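PDB 4JGA: 3-oxoacyl-[acyl-carrier-protein] synthase 2 from Rickettsia rickettsii, which probably catalyses the decarboxylative condensation of malonyl-ACP with a growing acyl chain in bacterial fatty acid synthesis. Local coordinates for residues R304-A309 and L416-G421; I323-T328 and G335-A340. All blocks are in the same frame, centred on the assembly; numbering follows the deposited sequence.

Contact 1: R304-A309 and L416-G421; sequences RAMRDA and LSNSFG. With K (potassium ion), chain C.
Asn418 ND2 serves two acceptors: a weak bond to Met306 SD, 3.3 Å away with an N-H...S angle of 145°, and a hydrogen bond to Glu337 OE2 of helix 331-345. The other end of the amide, Asn418 OD1, bonds to Ser428 OG on the adjoining strand and lies 3.3 Å from Met306 CG. The two side chains, Met306 and Asn418, cross at about a right angle, the CG-SD bond lying along the amide's O-to-N edge, CG nearest the oxygen and SD nearest the nitrogen. The carboxylate of Glu337 calls for a donor, which supports placing the NH2 on that side and the oxygen toward Ser428. Helix 300-312 packs here on one face of the mixed sheet of a thiolase-type fold, its axis 9.6 Å from that of strand 414-421 and running at 145° to it. Leu416 points from the strand toward the helix, CD2 3.8 Å from Met306 CG, while CD1 lies 4.4 Å from Ala309 CB. The bend of Met306 at chi3 (-72°) carries CE toward helix 331-345, where the side chain touches Ala340, Val341 and Leu344. Ser417 points away from the helix; its OG (2.9 Å) and Asn418 O (2.7 Å) bind potassium.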
loop_
_atom_site.group_PDB
_atom_site.type_symbol
_atom_site.label_atom_id
_atom_site.label_comp_id
_atom_site.label_asym_id
_atom_site.label_seq_id
_atom_site.Cartn_x
_atom_site.Cartn_y
_atom_site.Cartn_z
ATOM N N ARG A 304 2.580 -22.554 -2.246
ATOM C CA ARG A 304 3.912 -22.006 -2.195
ATOM C C ARG A 304 4.105 -21.042 -1.024
ATOM O O ARG A 304 5.144 -21.044 -0.412
ATOM C CB ARG A 304 4.261 -21.312 -3.511
ATOM C CG ARG A 304 4.512 -22.287 -4.670
ATOM C CD ARG A 304 4.573 -21.556 -6.006
ATOM N NE ARG A 304 5.561 -20.503 -5.931
ATOM C CZ ARG A 304 5.350 -19.221 -6.205
ATOM N NH1 ARG A 304 4.208 -18.787 -6.741
ATOM N NH2 ARG A 304 6.340 -18.363 -5.999
ATOM N N ALA A 305 3.131 -20.186 -0.749
ATOM C CA ALA A 305 3.269 -19.257 0.368
ATOM C C ALA A 305 3.487 -20.001 1.689
ATOM O O ALA A 305 4.356 -19.636 2.475
ATOM C CB ALA A 305 2.066 -18.360 0.471
ATOM N N MET A 306 2.684 -21.039 1.920
ATOM C CA MET A 306 2.837 -21.866 3.111
ATOM C C MET A 306 4.208 -22.534 3.129
ATOM O O MET A 306 4.936 -22.477 4.120
ATOM C CB MET A 306 1.733 -22.930 3.197
ATOM C CG MET A 306 0.356 -22.324 3.456
ATOM S SD MET A 306 -0.910 -23.585 3.692
ATOM C CE MET A 306 -1.088 -24.211 2.014
ATOM N N ARG A 307 4.548 -23.150 2.013
ATOM C CA ARG A 307 5.791 -23.873 1.912
ATOM C C ARG A 307 6.984 -22.954 2.156
ATOM O O ARG A 307 7.894 -23.298 2.913
ATOM C CB ARG A 307 5.915 -24.523 0.538
ATOM C CG ARG A 307 7.141 -25.410 0.378
ATOM C CD ARG A 307 7.497 -25.588 -1.091
ATOM N NE ARG A 307 7.660 -24.260 -1.706
ATOM C CZ ARG A 307 7.698 -24.041 -3.019
ATOM N NH1 ARG A 307 7.602 -25.047 -3.871
ATOM N NH2 ARG A 307 7.846 -22.803 -3.469
ATOM N N ASP A 308 6.979 -21.806 1.502
ATOM C CA ASP A 308 8.068 -20.840 1.657
ATOM C C ASP A 308 8.153 -20.255 3.075
ATOM O O ASP A 308 9.222 -19.955 3.552
ATOM C CB ASP A 308 7.888 -19.686 0.680
ATOM C CG ASP A 308 8.044 -20.122 -0.787
ATOM O OD1 ASP A 308 8.358 -21.308 -1.079
ATOM O OD2 ASP A 308 7.821 -19.226 -1.618
ATOM N N ALA A 309 7.014 -20.087 3.722
ATOM C CA ALA A 309 7.002 -19.504 5.055
ATOM C C ALA A 309 7.744 -20.427 6.014
ATOM O O ALA A 309 8.542 -19.981 6.826
ATOM C CB ALA A 309 5.582 -19.253 5.516
ATOM N N LEU A 416 0.887 -21.470 11.861
ATOM C CA LEU A 416 0.883 -20.941 10.510
ATOM C C LEU A 416 -0.451 -20.194 10.298
ATOM O O LEU A 416 -1.525 -20.719 10.628
ATOM C CB LEU A 416 0.996 -22.081 9.477
ATOM C CG LEU A 416 0.797 -21.742 7.998
ATOM C CD1 LEU A 416 1.970 -20.944 7.471
ATOM C CD2 LEU A 416 0.645 -22.989 7.159
ATOM N N SER A 417 -0.381 -18.999 9.719
ATOM C CA SER A 417 -1.582 -18.236 9.397
ATOM C C SER A 417 -1.527 -17.760 7.938
ATOM O O SER A 417 -0.560 -17.163 7.510
ATOM C CB SER A 417 -1.715 -17.022 10.344
ATOM O OG SER A 417 -2.910 -16.297 10.088
ATOM N N ASN A 418 -2.595 -18.050 7.199
ATOM C CA ASN A 418 -2.723 -17.733 5.803
ATOM C C ASN A 418 -3.658 -16.554 5.509
ATOM O O ASN A 418 -4.678 -16.388 6.170
ATOM C CB ASN A 418 -3.284 -18.949 5.059
ATOM C CG ASN A 418 -2.369 -20.152 5.080
ATOM O OD1 ASN A 418 -1.153 -20.050 5.239
ATOM N ND2 ASN A 418 -2.964 -21.312 4.930
ATOM N N SER A 419 -3.337 -15.820 4.445
ATOM C CA SER A 419 -4.235 -14.813 3.875
ATOM C C SER A 419 -4.067 -14.726 2.382
ATOM O O SER A 419 -2.922 -14.604 1.888
ATOM C CB SER A 419 -3.936 -13.415 4.388
ATOM O OG SER A 419 -3.940 -13.359 5.786
ATOM N N PHE A 420 -5.190 -14.791 1.661
ATOM C CA PHE A 420 -5.183 -14.744 0.204
ATOM C C PHE A 420 -6.099 -13.598 -0.252
ATOM O O PHE A 420 -7.072 -13.225 0.445
ATOM C CB PHE A 420 -5.634 -16.091 -0.388
ATOM C CG PHE A 420 -5.031 -17.312 0.304
ATOM C CD1 PHE A 420 -3.654 -17.413 0.511
ATOM C CD2 PHE A 420 -5.830 -18.364 0.702
ATOM C CE1 PHE A 420 -3.098 -18.500 1.165
ATOM C CE2 PHE A 420 -5.287 -19.476 1.357
ATOM C CZ PHE A 420 -3.923 -19.544 1.575
ATOM N N GLY A 421 -5.782 -12.991 -1.392
ATOM C CA GLY A 421 -6.578 -11.860 -1.832
ATOM C C GLY A 421 -6.703 -11.771 -3.310
ATOM O O GLY A 421 -5.959 -12.423 -4.053
HETATM K K K C . -5.450 -16.658 8.707
#

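Contact 2: I323-T328 and G335-A340; sequences INAHGT and GIELAA. With K (potassium ion), chain C.
Glu337 extends from its helix straight at residues 325-327, and its carboxylate meets two successive peptide N-H groups, one for each oxygen. OE2 takes His326 N at 2.8 Å (N-H...O 157°) and OE1 takes Gly327 N at 2.8 Å (155°), both through syn lone pairs. The reach comes from a side chain with CG anti to the backbone N and extended beyond it, and the double grip holds the carboxylate against rotation. Ala325 packs on the same group, CB 3.5 Å from Glu337 OE2, and His326 CB comes within 3.7 Å of Glu337 OE1; beyond CB the imidazole leads away from the glutamate. Gly327 turns the chain with positive phi, a conformation that favours glycine. Ala325 O, on the peptide whose N-H faces Glu337 OE2, binds potassium at 2.8 Å, and the ion may polarise that N-H toward the carboxylate. Asn324 grips the ion through both O and OD1. The segment 323-328 leads out of the first strand of the beta-alpha-beta unit 322-324, 331-345, 353-355, and its sequence Asn-Ala-His-Gly-Thr matches the motif that carries an active-site histidine in beta-ketoacyl synthases, consistent with His326 lying in the active site.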
loop_
_atom_site.group_PDB
_atom_site.type_symbol
_atom_site.label_atom_id
_atom_site.label_comp_id
_atom_site.label_asym_id
_atom_site.label_seq_id
_atom_site.Cartn_x
_atom_site.Cartn_y
_atom_site.Cartn_z
ATOM N N ILE A 323 -3.072 -24.137 12.447
ATOM C CA ILE A 323 -3.155 -23.313 11.259
ATOM C C ILE A 323 -4.421 -22.471 11.351
ATOM O O ILE A 323 -5.531 -22.989 11.506
ATOM C CB ILE A 323 -3.243 -24.155 9.973
ATOM C CG1 ILE A 323 -2.032 -25.065 9.869
ATOM C CG2 ILE A 323 -3.405 -23.257 8.729
ATOM C CD1 ILE A 323 -2.139 -26.075 8.763
ATOM N N ASN A 324 -4.232 -21.155 11.305
ATOM C CA ASN A 324 -5.343 -20.248 11.188
ATOM C C ASN A 324 -5.511 -19.978 9.705
ATOM O O ASN A 324 -4.704 -19.258 9.080
ATOM C CB ASN A 324 -5.126 -18.951 11.983
ATOM C CG ASN A 324 -6.386 -18.093 12.013
ATOM O OD1 ASN A 324 -6.621 -17.294 11.083
ATOM N ND2 ASN A 324 -7.228 -18.269 13.062
ATOM N N ALA A 325 -6.536 -20.598 9.143
ATOM C CA ALA A 325 -6.779 -20.597 7.731
ATOM C C ALA A 325 -7.241 -19.199 7.253
ATOM O O ALA A 325 -7.618 -18.347 8.066
ATOM C CB ALA A 325 -7.839 -21.636 7.422
ATOM N N HIS A 326 -7.154 -18.968 5.952
ATOM C CA HIS A 326 -7.855 -17.875 5.347
ATOM C C HIS A 326 -9.359 -18.157 5.441
ATOM O O HIS A 326 -10.097 -17.379 6.046
ATOM C CB HIS A 326 -7.420 -17.678 3.899
ATOM C CG HIS A 326 -7.920 -16.398 3.307
ATOM N ND1 HIS A 326 -7.758 -15.182 3.935
ATOM C CD2 HIS A 326 -8.576 -16.142 2.150
ATOM C CE1 HIS A 326 -8.278 -14.224 3.186
ATOM N NE2 HIS A 326 -8.782 -14.782 2.095
ATOM N N GLY A 327 -9.774 -19.327 4.949
ATOM C CA GLY A 327 -11.070 -19.912 5.295
ATOM C C GLY A 327 -12.272 -18.986 5.278
ATOM O O GLY A 327 -12.894 -18.718 6.336
ATOM N N THR A 328 -12.606 -18.474 4.091
ATOM C CA THR A 328 -13.613 -17.414 3.986
ATOM C C THR A 328 -15.063 -17.862 3.866
ATOM O O THR A 328 -15.957 -17.026 3.974
ATOM C CB THR A 328 -13.325 -16.460 2.789
ATOM O OG1 THR A 328 -13.536 -17.155 1.568
ATOM C CG2 THR A 328 -11.921 -15.972 2.855
ATOM N N GLY A 335 -12.146 -24.976 -0.606
ATOM C CA GLY A 335 -11.706 -26.274 -1.108
ATOM C C GLY A 335 -10.277 -26.238 -1.596
ATOM O O GLY A 335 -9.523 -27.168 -1.383
ATOM N N ILE A 336 -9.911 -25.147 -2.256
ATOM C CA ILE A 336 -8.558 -24.970 -2.739
ATOM C C ILE A 336 -7.561 -24.899 -1.584
ATOM O O ILE A 336 -6.496 -25.555 -1.633
ATOM C CB ILE A 336 -8.469 -23.732 -3.642
ATOM C CG1 ILE A 336 -9.184 -24.036 -4.971
ATOM C CG2 ILE A 336 -7.031 -23.354 -3.905
ATOM C CD1 ILE A 336 -9.588 -22.778 -5.730
ATOM N N GLU A 337 -7.908 -24.127 -0.559
ATOM C CA GLU A 337 -7.049 -24.006 0.624
ATOM C C GLU A 337 -6.961 -25.357 1.342
ATOM O O GLU A 337 -5.885 -25.798 1.716
ATOM C CB GLU A 337 -7.548 -22.940 1.593
ATOM C CG GLU A 337 -6.629 -22.800 2.803
ATOM C CD GLU A 337 -7.004 -21.656 3.715
ATOM O OE1 GLU A 337 -8.192 -21.283 3.709
ATOM O OE2 GLU A 337 -6.122 -21.148 4.464
ATOM N N LEU A 338 -8.085 -26.022 1.489
ATOM C CA LEU A 338 -8.071 -27.322 2.146
ATOM C C LEU A 338 -7.140 -28.315 1.422
ATOM O O LEU A 338 -6.367 -29.033 2.071
ATOM C CB LEU A 338 -9.487 -27.885 2.233
ATOM C CG LEU A 338 -9.604 -29.279 2.839
ATOM C CD1 LEU A 338 -9.338 -29.203 4.324
ATOM C CD2 LEU A 338 -10.962 -29.887 2.578
ATOM N N ALA A 339 -7.235 -28.381 0.094
ATOM C CA ALA A 339 -6.435 -29.337 -0.687
ATOM C C ALA A 339 -4.965 -28.950 -0.603
ATOM O O ALA A 339 -4.113 -29.831 -0.410
ATOM C CB ALA A 339 -6.913 -29.442 -2.139
ATOM N N ALA A 340 -4.658 -27.662 -0.704
ATOM C CA ALA A 340 -3.256 -27.221 -0.539
ATOM C C ALA A 340 -2.679 -27.560 0.865
ATOM O O ALA A 340 -1.576 -28.061 0.986
ATOM C CB ALA A 340 -3.117 -25.721 -0.816
HETATM K K K C . -5.450 -16.658 8.707
#

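Contacts 1 and 2, their centres 10 Å apart, meet along the neighbouring parallel strands 414-421 and 322-324. Two probable backbone hydrogen bonds join these: Asn324 N with Leu416 O at 2.8 Å, and Asn418 N with Asn324 O at 3.1 Å. The Glu337 carboxylate, shared by both contacts, couples residues 325-327 to the amide lying against helix 300-312. Toward the probable active site the ring of Phe420 meets that of His326 with planes at about 60°, and Phe420 O lies 2.8 Å from His326 NE2. Glu372 completes the potassium site formed by Ser417, Asn418, Asn324 and Ala325, so the ion ties Asn324 and Ala325 to strand 414-421 and probably steadies the segment that carries His326.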